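Amidohydrolase 2 (Bifidobacterium longum subsp. infantis, PDB 6UVZ) is probably a hydrolase of the metallo-dependent hydrolases superfamily, built on a TIM-barrel scaffold. Local coordinates at residues 126-137 and 151-162. Residues are numbered along the deposited sequence; the frame is centred on the assembly and turned at random.
Sequences RAMAAKGLPFEL and FAQVPEVTVIID
F135 pairs with V159, E136 with I160 and L137 with I161 as neighbouring parallel strands of a TIM barrel, a worked example of the beta-alpha-beta unit, with helix 144-153 as the crossover. Four backbone bonds form the ladder, from F135 N to T158 O at the start to D162 N on L137 O at the end. Side chains then alternate: F135 and L137 meet the crossover helix through F151, while E136 points to the other face, into the barrel. L137 can be followed outward. Its CB lies 3.6 Å from I160 O and 4.0 Å from V159 CG2, and chi1 of 175°, with CG anti to the backbone N, carries CG outward from the strand. The branch CD2 then meets I161 CD1 at 3.6 Å, the two side chains lying side by side and pointing the same way, and F151 CE2 at 3.7 Å. The F135 and F151 rings meet obliquely, planes 35° apart. Inside the barrel E136 OE2 and D162 OD1 are two acceptors 3.2 Å apart with no bond between them; OE2 has a salt bridge to K190 and a hydrogen bond with Y255. At the outer end, V154 CG2 lies over one face of the R126 guanidinium, whose NH1 donates to Q153 O at 3.1 Å, from 44° above that carbonyl's plane.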
# COMPACT_ATOMS: atom_id res chain seq x y z
N ARG A 126 -3.91 -17.06 7.85
CA ARG A 126 -5.23 -17.68 7.88
C ARG A 126 -6.13 -17.01 8.92
O ARG A 126 -7.34 -16.89 8.71
CB ARG A 126 -5.10 -19.17 8.18
CG ARG A 126 -4.06 -19.89 7.34
CD ARG A 126 -4.13 -21.40 7.55
NE ARG A 126 -2.91 -22.07 7.13
CZ ARG A 126 -2.65 -22.42 5.87
NH1 ARG A 126 -3.52 -22.16 4.91
NH2 ARG A 126 -1.51 -23.04 5.58
N ALA A 127 -5.56 -16.58 10.04
CA ALA A 127 -6.35 -15.90 11.06
C ALA A 127 -6.88 -14.57 10.55
O ALA A 127 -8.05 -14.24 10.77
CB ALA A 127 -5.51 -15.70 12.33
N MSE A 128 -6.03 -13.79 9.88
CA MSE A 128 -6.45 -12.53 9.29
C MSE A 128 -7.48 -12.74 8.19
O MSE A 128 -8.42 -11.95 8.04
CB MSE A 128 -5.24 -11.77 8.73
CG MSE A 128 -4.30 -11.24 9.79
SE MSE A 128 -2.81 -10.25 9.02
CE MSE A 128 -1.84 -11.72 8.22
N ALA A 129 -7.30 -13.82 7.42
CA ALA A 129 -8.24 -14.13 6.35
C ALA A 129 -9.63 -14.41 6.90
O ALA A 129 -10.64 -13.97 6.33
CB ALA A 129 -7.74 -15.31 5.53
N ALA A 130 -9.72 -15.15 8.01
CA ALA A 130 -11.02 -15.44 8.60
C ALA A 130 -11.63 -14.22 9.27
O ALA A 130 -12.83 -14.23 9.57
CB ALA A 130 -10.89 -16.58 9.61
N LYS A 131 -10.84 -13.17 9.50
CA LYS A 131 -11.32 -11.94 10.12
C LYS A 131 -11.55 -10.82 9.11
O LYS A 131 -11.97 -9.73 9.50
CB LYS A 131 -10.32 -11.47 11.18
CG LYS A 131 -10.30 -12.31 12.44
CD LYS A 131 -11.50 -12.01 13.33
CE LYS A 131 -11.39 -12.69 14.68
NZ LYS A 131 -11.37 -14.17 14.57
N GLY A 132 -11.29 -11.06 7.83
CA GLY A 132 -11.44 -10.02 6.83
C GLY A 132 -10.37 -8.96 6.89
O GLY A 132 -10.63 -7.79 6.58
N LEU A 133 -9.15 -9.33 7.28
CA LEU A 133 -8.05 -8.38 7.41
C LEU A 133 -7.05 -8.58 6.29
O LEU A 133 -6.33 -9.59 6.27
CB LEU A 133 -7.36 -8.55 8.77
CG LEU A 133 -8.20 -8.26 10.01
CD1 LEU A 133 -7.41 -8.59 11.27
CD2 LEU A 133 -8.65 -6.81 10.03
N PRO A 134 -6.97 -7.66 5.32
CA PRO A 134 -5.94 -7.77 4.29
C PRO A 134 -4.55 -7.52 4.87
O PRO A 134 -4.39 -6.85 5.89
CB PRO A 134 -6.32 -6.69 3.27
CG PRO A 134 -7.75 -6.35 3.58
CD PRO A 134 -7.90 -6.55 5.06
N PHE A 135 -3.55 -8.06 4.19
CA PHE A 135 -2.16 -7.88 4.58
C PHE A 135 -1.45 -6.99 3.57
O PHE A 135 -1.61 -7.15 2.36
CB PHE A 135 -1.42 -9.21 4.70
CG PHE A 135 0.02 -9.07 5.09
CD1 PHE A 135 0.37 -8.77 6.39
CD2 PHE A 135 1.03 -9.23 4.15
CE1 PHE A 135 1.70 -8.63 6.75
CE2 PHE A 135 2.35 -9.10 4.51
CZ PHE A 135 2.69 -8.80 5.81
N GLU A 136 -0.65 -6.05 4.08
CA GLU A 136 0.11 -5.11 3.26
C GLU A 136 1.55 -5.60 3.20
O GLU A 136 2.26 -5.60 4.21
CB GLU A 136 0.02 -3.70 3.85
CG GLU A 136 0.02 -2.59 2.82
CD GLU A 136 -1.36 -2.35 2.23
OE1 GLU A 136 -2.36 -2.58 2.95
OE2 GLU A 136 -1.44 -1.93 1.06
N LEU A 137 1.98 -6.02 2.01
CA LEU A 137 3.30 -6.62 1.82
C LEU A 137 4.27 -5.57 1.29
O LEU A 137 4.15 -5.13 0.15
CB LEU A 137 3.22 -7.82 0.87
CG LEU A 137 4.56 -8.46 0.50
CD1 LEU A 137 5.31 -8.88 1.75
CD2 LEU A 137 4.36 -9.64 -0.43
N PHE A 151 2.18 -16.80 0.48
CA PHE A 151 0.78 -16.52 0.16
C PHE A 151 0.16 -17.56 -0.76
O PHE A 151 -1.06 -17.55 -0.94
CB PHE A 151 0.66 -15.12 -0.46
CG PHE A 151 1.04 -14.01 0.48
CD1 PHE A 151 0.13 -13.52 1.40
CD2 PHE A 151 2.31 -13.46 0.44
CE1 PHE A 151 0.49 -12.50 2.27
CE2 PHE A 151 2.67 -12.44 1.30
CZ PHE A 151 1.76 -11.96 2.21
N ALA A 152 0.96 -18.45 -1.35
CA ALA A 152 0.39 -19.55 -2.11
C ALA A 152 -0.28 -20.56 -1.19
O ALA A 152 -1.27 -21.20 -1.58
CB ALA A 152 1.46 -20.23 -2.95
N GLN A 153 0.24 -20.73 0.03
CA GLN A 153 -0.39 -21.62 1.00
C GLN A 153 -1.67 -21.04 1.58
O GLN A 153 -2.53 -21.80 2.04
CB GLN A 153 0.59 -21.94 2.13
CG GLN A 153 1.97 -22.38 1.65
CD GLN A 153 2.94 -22.60 2.80
OE1 GLN A 153 2.56 -23.12 3.85
NE2 GLN A 153 4.18 -22.19 2.61
N VAL A 154 -1.81 -19.72 1.57
CA VAL A 154 -3.01 -19.06 2.08
C VAL A 154 -3.63 -18.23 0.96
O VAL A 154 -3.47 -17.00 0.93
CB VAL A 154 -2.68 -18.18 3.30
CG1 VAL A 154 -3.96 -17.75 4.01
CG2 VAL A 154 -1.76 -18.91 4.26
N PRO A 155 -4.33 -18.86 0.01
CA PRO A 155 -4.96 -18.08 -1.06
C PRO A 155 -6.18 -17.29 -0.61
O PRO A 155 -6.65 -16.43 -1.37
CB PRO A 155 -5.35 -19.15 -2.09
CG PRO A 155 -5.55 -20.38 -1.28
CD PRO A 155 -4.53 -20.31 -0.17
N GLU A 156 -6.70 -17.55 0.59
CA GLU A 156 -7.91 -16.87 1.06
C GLU A 156 -7.62 -15.54 1.73
O GLU A 156 -8.57 -14.81 2.05
CB GLU A 156 -8.68 -17.78 2.02
CG GLU A 156 -7.94 -18.15 3.30
CD GLU A 156 -7.03 -19.35 3.12
OE1 GLU A 156 -6.84 -19.80 1.98
OE2 GLU A 156 -6.50 -19.85 4.14
N VAL A 157 -6.36 -15.19 1.96
CA VAL A 157 -6.01 -13.90 2.54
C VAL A 157 -5.76 -12.91 1.42
O VAL A 157 -5.23 -13.26 0.35
CB VAL A 157 -4.78 -14.02 3.47
CG1 VAL A 157 -3.52 -14.34 2.68
CG2 VAL A 157 -4.60 -12.75 4.29
N THR A 158 -6.18 -11.67 1.63
CA THR A 158 -5.97 -10.60 0.66
C THR A 158 -4.61 -9.97 0.90
O THR A 158 -4.37 -9.38 1.97
CB THR A 158 -7.08 -9.55 0.76
OG1 THR A 158 -8.34 -10.16 0.45
CG2 THR A 158 -6.82 -8.41 -0.21
N VAL A 159 -3.71 -10.09 -0.07
CA VAL A 159 -2.36 -9.54 0.01
C VAL A 159 -2.25 -8.41 -1.00
O VAL A 159 -2.69 -8.55 -2.15
CB VAL A 159 -1.30 -10.63 -0.24
CG1 VAL A 159 -1.63 -11.43 -1.49
CG2 VAL A 159 0.08 -10.00 -0.35
N ILE A 160 -1.68 -7.29 -0.57
CA ILE A 160 -1.47 -6.13 -1.43
C ILE A 160 0.03 -5.90 -1.53
O ILE A 160 0.69 -5.60 -0.52
CB ILE A 160 -2.18 -4.88 -0.90
CG1 ILE A 160 -3.70 -5.05 -0.96
CG2 ILE A 160 -1.76 -3.66 -1.70
CD1 ILE A 160 -4.32 -5.63 0.30
N ILE A 161 0.58 -6.06 -2.73
CA ILE A 161 2.01 -5.88 -2.97
C ILE A 161 2.29 -4.38 -3.03
O ILE A 161 1.81 -3.69 -3.94
CB ILE A 161 2.46 -6.59 -4.25
CG1 ILE A 161 1.84 -7.98 -4.35
CG2 ILE A 161 3.97 -6.69 -4.29
CD1 ILE A 161 2.22 -8.91 -3.23
N ASP A 162 3.06 -3.87 -2.08
CA ASP A 162 3.35 -2.45 -2.01
C ASP A 162 4.46 -2.07 -2.98
O ASP A 162 5.48 -2.76 -3.06
CB ASP A 162 3.75 -2.05 -0.59
CG ASP A 162 2.59 -2.07 0.38
OD1 ASP A 162 1.47 -2.41 -0.05
OD2 ASP A 162 2.80 -1.74 1.56